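PDB 6BFI: VIN1 from Oscarella pearsei, which probably binds actin filaments and may play a role in cell-cell adhesion, as a vinculin homolog of a sponge. Local coordinates for residues A660-K665 with P669-A674; F678-Q683 with D809-S814. One frame throughout, in Å; residues are numbered along the deposited sequence.

Interaction 1 (A660-K665 with P669-A674)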
loop_
_atom_site.group_PDB
_atom_site.type_symbol
_atom_site.label_atom_id
_atom_site.label_comp_id
_atom_site.label_asym_id
_atom_site.label_seq_id
_atom_site.Cartn_x
_atom_site.Cartn_y
_atom_site.Cartn_z
ATOM N N ALA A 660 -11.154 32.016 7.886
ATOM C CA ALA A 660 -12.192 32.653 7.096
ATOM C C ALA A 660 -12.831 31.619 6.177
ATOM O O ALA A 660 -12.299 30.522 5.994
ATOM C CB ALA A 660 -11.598 33.811 6.296
ATOM N N PRO A 661 -13.991 31.931 5.597
ATOM C CA PRO A 661 -14.607 30.999 4.646
ATOM C C PRO A 661 -13.672 30.662 3.494
ATOM O O PRO A 661 -12.780 31.436 3.135
ATOM C CB PRO A 661 -15.845 31.759 4.160
ATOM C CG PRO A 661 -16.203 32.628 5.316
ATOM C CD PRO A 661 -14.901 33.040 5.941
ATOM N N LEU A 662 -13.886 29.482 2.920
ATOM C CA LEU A 662 -13.003 28.982 1.880
ATOM C C LEU A 662 -13.097 29.852 0.629
ATOM O O LEU A 662 -14.179 30.343 0.290
ATOM C CB LEU A 662 -13.358 27.537 1.530
ATOM C CG LEU A 662 -12.857 26.450 2.479
ATOM C CD1 LEU A 662 -13.527 25.124 2.172
ATOM C CD2 LEU A 662 -11.346 26.328 2.364
ATOM N N PRO A 663 -11.987 30.064 -0.071
ATOM C CA PRO A 663 -12.048 30.715 -1.381
ATOM C C PRO A 663 -12.793 29.837 -2.369
ATOM O O PRO A 663 -13.008 28.643 -2.107
ATOM C CB PRO A 663 -10.568 30.864 -1.774
ATOM C CG PRO A 663 -9.798 30.685 -0.502
ATOM C CD PRO A 663 -10.608 29.741 0.325
ATOM N N PRO A 664 -13.224 30.389 -3.504
ATOM C CA PRO A 664 -13.834 29.548 -4.540
ATOM C C PRO A 664 -12.892 28.426 -4.956
ATOM O O PRO A 664 -11.687 28.630 -5.121
ATOM C CB PRO A 664 -14.091 30.530 -5.687
ATOM C CG PRO A 664 -14.246 31.848 -5.009
ATOM C CD PRO A 664 -13.295 31.821 -3.843
ATOM N N LYS A 665 -13.462 27.228 -5.117
ATOM C CA LYS A 665 -12.650 26.032 -5.331
ATOM C C LYS A 665 -11.800 26.141 -6.591
ATOM O O LYS A 665 -10.660 25.663 -6.621
ATOM C CB LYS A 665 -13.552 24.799 -5.394
ATOM C CG LYS A 665 -14.991 25.107 -5.780
ATOM C CD LYS A 665 -15.765 23.838 -6.104
ATOM C CE LYS A 665 -15.707 22.837 -4.962
ATOM N NZ LYS A 665 -16.433 21.578 -5.292
ATOM N N PRO A 669 -6.732 26.086 -5.362
ATOM C CA PRO A 669 -6.599 24.672 -4.966
ATOM C C PRO A 669 -5.598 24.458 -3.843
ATOM O O PRO A 669 -5.858 23.675 -2.914
ATOM C CB PRO A 669 -6.146 23.985 -6.266
ATOM C CG PRO A 669 -6.487 24.945 -7.364
ATOM C CD PRO A 669 -6.342 26.306 -6.766
ATOM N N ILE A 670 -4.450 25.137 -3.911
ATOM C CA ILE A 670 -3.447 25.026 -2.857
ATOM C C ILE A 670 -4.038 25.441 -1.517
ATOM O O ILE A 670 -3.806 24.790 -0.490
ATOM C CB ILE A 670 -2.209 25.868 -3.215
ATOM C CG1 ILE A 670 -1.606 25.399 -4.542
ATOM C CG2 ILE A 670 -1.174 25.795 -2.110
ATOM C CD1 ILE A 670 -0.430 26.235 -5.008
ATOM N N HIS A 671 -4.822 26.524 -1.509
ATOM C CA HIS A 671 -5.443 26.983 -0.272
ATOM C C HIS A 671 -6.427 25.954 0.264
ATOM O O HIS A 671 -6.530 25.762 1.479
ATOM C CB HIS A 671 -6.143 28.323 -0.501
ATOM C CG HIS A 671 -6.650 28.964 0.753
ATOM N ND1 HIS A 671 -7.732 28.476 1.455
ATOM C CD2 HIS A 671 -6.228 30.058 1.428
ATOM C CE1 HIS A 671 -7.951 29.241 2.510
ATOM N NE2 HIS A 671 -7.051 30.209 2.517
ATOM N N HIS A 672 -7.162 25.283 -0.623
ATOM C CA HIS A 672 -8.084 24.246 -0.173
ATOM C C HIS A 672 -7.339 23.078 0.463
ATOM O O HIS A 672 -7.748 22.580 1.519
ATOM C CB HIS A 672 -8.946 23.764 -1.338
ATOM C CG HIS A 672 -10.110 24.657 -1.636
ATOM N ND1 HIS A 672 -11.407 24.320 -1.314
ATOM C CD2 HIS A 672 -10.174 25.877 -2.221
ATOM C CE1 HIS A 672 -12.220 25.290 -1.693
ATOM N NE2 HIS A 672 -11.497 26.246 -2.244
ATOM N N ALA A 673 -6.242 22.630 -0.156
ATOM C CA ALA A 673 -5.471 21.533 0.428
ATOM C C ALA A 673 -4.890 21.932 1.782
ATOM O O ALA A 673 -4.963 21.173 2.761
ATOM C CB ALA A 673 -4.361 21.101 -0.532
ATOM N N ALA A 674 -4.317 23.137 1.855
ATOM C CA ALA A 674 -3.811 23.646 3.125
ATOM C C ALA A 674 -4.916 23.763 4.167
ATOM O O ALA A 674 -4.659 23.595 5.364
ATOM C CB ALA A 674 -3.126 24.997 2.916
#
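His672 reaches from the first turn of helix 669-682 back to the proline-rich loop that leads into it. CG, anti to the carbonyl carbon (chi1 -81°), swings the ring from CB toward the loop. ND1, next along, lies 4.2 Å from Leu662 CD1, and Leu662 CD2 sits over one ring face near the rim. CE1 comes next, 4.1 Å from Leu662 CD1 and 4.0 Å from Lys665 CB. At the tip, NE2 donates a hydrogen bond to Pro663 O at 2.8 Å, bent to 140° at the hydrogen; it approaches from above the carbonyl plane, and the oxygen is tilted out of the ring plane. Lys665 CA closes in on the same nitrogen at 3.3 Å. Replaced by alanine, this position would probably leave Pro663 O without its donor and Leu662 without the ring it packs on. One residue earlier, His671 meets the ring of the same proline: Pro663 CG stands over its imidazole face, 3.7 Å from the centroid, in a CH-pi contact. Met657 and Leu658 of helix 649-659 also touch His671. The arrangement is the linker between helices 649-659 and 669-682, folded back on the start of the second: two successive histidines pack on Leu662, Pro663 and Lys665 of a largely polyproline II-like segment at the surface of an all-helical vinculin-family protein.

Interaction 2 (F678-Q683 with D809-S814)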
loop_
_atom_site.group_PDB
_atom_site.type_symbol
_atom_site.label_atom_id
_atom_site.label_comp_id
_atom_site.label_asym_id
_atom_site.label_seq_id
_atom_site.Cartn_x
_atom_site.Cartn_y
_atom_site.Cartn_z
ATOM N N PHE A 678 -4.924 22.018 7.759
ATOM C CA PHE A 678 -5.141 22.840 8.945
ATOM C C PHE A 678 -6.356 22.366 9.729
ATOM O O PHE A 678 -6.347 22.367 10.965
ATOM C CB PHE A 678 -5.301 24.307 8.543
ATOM C CG PHE A 678 -5.542 25.234 9.701
ATOM C CD1 PHE A 678 -4.477 25.774 10.403
ATOM C CD2 PHE A 678 -6.829 25.569 10.085
ATOM C CE1 PHE A 678 -4.695 26.627 11.471
ATOM C CE2 PHE A 678 -7.052 26.420 11.150
ATOM C CZ PHE A 678 -5.982 26.950 11.843
ATOM N N ARG A 679 -7.410 21.950 9.028
ATOM C CA ARG A 679 -8.606 21.475 9.711
ATOM C C ARG A 679 -8.388 20.103 10.329
ATOM O O ARG A 679 -8.953 19.806 11.386
ATOM C CB ARG A 679 -9.780 21.444 8.737
ATOM C CG ARG A 679 -11.134 21.418 9.406
ATOM C CD ARG A 679 -12.210 21.928 8.465
ATOM N NE ARG A 679 -11.948 23.292 8.007
ATOM C CZ ARG A 679 -11.489 23.603 6.796
ATOM N NH1 ARG A 679 -11.243 22.644 5.914
ATOM N NH2 ARG A 679 -11.277 24.871 6.468
ATOM N N GLU A 680 -7.577 19.255 9.691
ATOM C CA GLU A 680 -7.252 17.966 10.293
ATOM C C GLU A 680 -6.481 18.148 11.593
ATOM O O GLU A 680 -6.760 17.473 12.591
ATOM C CB GLU A 680 -6.451 17.108 9.310
ATOM C CG GLU A 680 -6.052 15.741 9.850
ATOM C CD GLU A 680 -7.239 14.818 10.044
ATOM O OE1 GLU A 680 -8.257 15.000 9.342
ATOM O OE2 GLU A 680 -7.155 13.912 10.900
ATOM N N ALA A 681 -5.514 19.064 11.607
ATOM C CA ALA A 681 -4.719 19.287 12.809
ATOM C C ALA A 681 -5.409 20.182 13.832
ATOM O O ALA A 681 -4.987 20.201 14.994
ATOM C CB ALA A 681 -3.363 19.890 12.435
ATOM N N ASP A 682 -6.462 20.904 13.443
ATOM C CA ASP A 682 -7.062 21.894 14.331
ATOM C C ASP A 682 -7.904 21.258 15.428
ATOM O O ASP A 682 -8.076 21.858 16.495
ATOM C CB ASP A 682 -7.911 22.882 13.526
ATOM C CG ASP A 682 -8.341 24.087 14.344
ATOM O OD1 ASP A 682 -7.555 24.535 15.207
ATOM O OD2 ASP A 682 -9.464 24.588 14.126
ATOM N N GLN A 683 -8.434 20.055 15.192
ATOM C CA GLN A 683 -9.250 19.387 16.198
ATOM C C GLN A 683 -8.437 18.905 17.393
ATOM O O GLN A 683 -9.030 18.466 18.387
ATOM C CB GLN A 683 -10.006 18.215 15.567
ATOM C CG GLN A 683 -9.143 17.279 14.743
ATOM C CD GLN A 683 -9.950 16.182 14.072
ATOM O OE1 GLN A 683 -10.970 15.737 14.598
ATOM N NE2 GLN A 683 -9.499 15.746 12.901
ATOM N N ASP A 809 -2.261 12.449 6.117
ATOM C CA ASP A 809 -2.142 11.030 6.429
ATOM C C ASP A 809 -1.033 10.768 7.443
ATOM O O ASP A 809 -1.089 9.777 8.179
ATOM C CB ASP A 809 -1.905 10.227 5.150
ATOM C CG ASP A 809 -3.119 10.213 4.240
ATOM O OD1 ASP A 809 -4.253 10.162 4.761
ATOM O OD2 ASP A 809 -2.939 10.256 3.004
ATOM N N VAL A 810 -0.028 11.645 7.505
ATOM C CA VAL A 810 1.011 11.512 8.522
ATOM C C VAL A 810 0.471 11.897 9.895
ATOM O O VAL A 810 0.881 11.322 10.911
ATOM C CB VAL A 810 2.249 12.346 8.134
ATOM C CG1 VAL A 810 3.152 12.581 9.338
ATOM C CG2 VAL A 810 3.032 11.646 7.037
ATOM N N ILE A 811 -0.450 12.863 9.957
ATOM C CA ILE A 811 -1.124 13.156 11.221
ATOM C C ILE A 811 -1.832 11.910 11.729
ATOM O O ILE A 811 -1.592 11.441 12.850
ATOM C CB ILE A 811 -2.118 14.319 11.060
ATOM C CG1 ILE A 811 -1.434 15.571 10.524
ATOM C CG2 ILE A 811 -2.801 14.622 12.388
ATOM C CD1 ILE A 811 -2.422 16.661 10.199
ATOM N N ARG A 812 -2.713 11.343 10.896
ATOM C CA ARG A 812 -3.486 10.190 11.350
ATOM C C ARG A 812 -2.584 9.001 11.677
ATOM O O ARG A 812 -2.771 8.332 12.702
ATOM C CB ARG A 812 -4.529 9.810 10.301
ATOM C CG ARG A 812 -5.555 10.902 10.050
ATOM C CD ARG A 812 -6.604 10.464 9.046
ATOM N NE ARG A 812 -7.528 11.547 8.727
ATOM C CZ ARG A 812 -8.543 11.438 7.878
ATOM N NH1 ARG A 812 -8.771 10.288 7.257
ATOM N NH2 ARG A 812 -9.333 12.479 7.651
ATOM N N ALA A 813 -1.591 8.730 10.825
ATOM C CA ALA A 813 -0.700 7.600 11.065
ATOM C C ALA A 813 0.153 7.806 12.310
ATOM O O ALA A 813 0.527 6.831 12.971
ATOM C CB ALA A 813 0.191 7.361 9.846
ATOM N N SER A 814 0.474 9.058 12.641
ATOM C CA SER A 814 1.227 9.330 13.861
ATOM C C SER A 814 0.360 9.118 15.093
ATOM O O SER A 814 0.813 8.539 16.091
ATOM C CB SER A 814 1.780 10.754 13.830
ATOM O OG SER A 814 2.595 10.964 12.691
#
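Glu680 and Arg812 form a salt bridge between two helices that run side by side. Arg812 NH2 donates to Glu680 OE1 at 3.2 Å with a nearly straight N-H of 164°, and NE makes a second, weak bond to Glu680 OE2, also at 3.2 Å. The two contacts are not a flat, coplanar pair: the carboxylate and guanidinium planes are turned 56° apart. OE1 lies in the guanidinium plane, at its edge, yet NH2 meets that oxygen from above the carboxylate plane. Arg812 runs extended from CG to NE, while Glu680, with CG anti to the backbone N, bends at chi2, so that its carboxylate meets the NE/NH2 edge of the guanidinium, the two side chains crossing at about a right angle. Its backbone is tied in as well, since Gln683 NE2 donates to Glu680 O at 3.3 Å, in the carbonyl plane and on a lone pair.

Beside the charges, the aliphatic part of Glu680 packs on Ile811, whose CD1 lies 3.8 Å from Glu680 CG. The same methyl meets Ala681 CB at 4.0 Å, making Ile811 the apolar link to two neighbouring residues of helix 669-682. The helix axes approach to 10.2 Å at an angle of 22°, close to parallel. Ile811 also touches Val695 of helix 690-710, and on another side of the first helix Phe678 packs against helix 649-659. Glu680 is buried, and Arg812 probably offsets much of the cost of placing its carboxylate there. The chemistry thus implies a helix-helix interface in which Ile811 packs on Ala681 and on the aliphatic part of Glu680, whose buried carboxylate is matched by Arg812 at the partly exposed margin.

In the fold
Both contacts use helix 669-682 and follow one another along the chain, their centres about 17 Å apart. Interaction 1 lies at the surface and is local: the start of the helix meets the loop just before it. Interaction 2 is mostly buried and long-range, joining the helix's end to helix 786-817 across 125 intervening residues, most of them helical. Their chemistry follows their places. The surface contact rests on imidazoles, prolines and a backbone carbonyl, whereas the buried one pairs opposite charges beside aliphatic packing. Helix 786-817 spans both regions, since Ile670, Ala673 and Ala674 also touch it near the helix start.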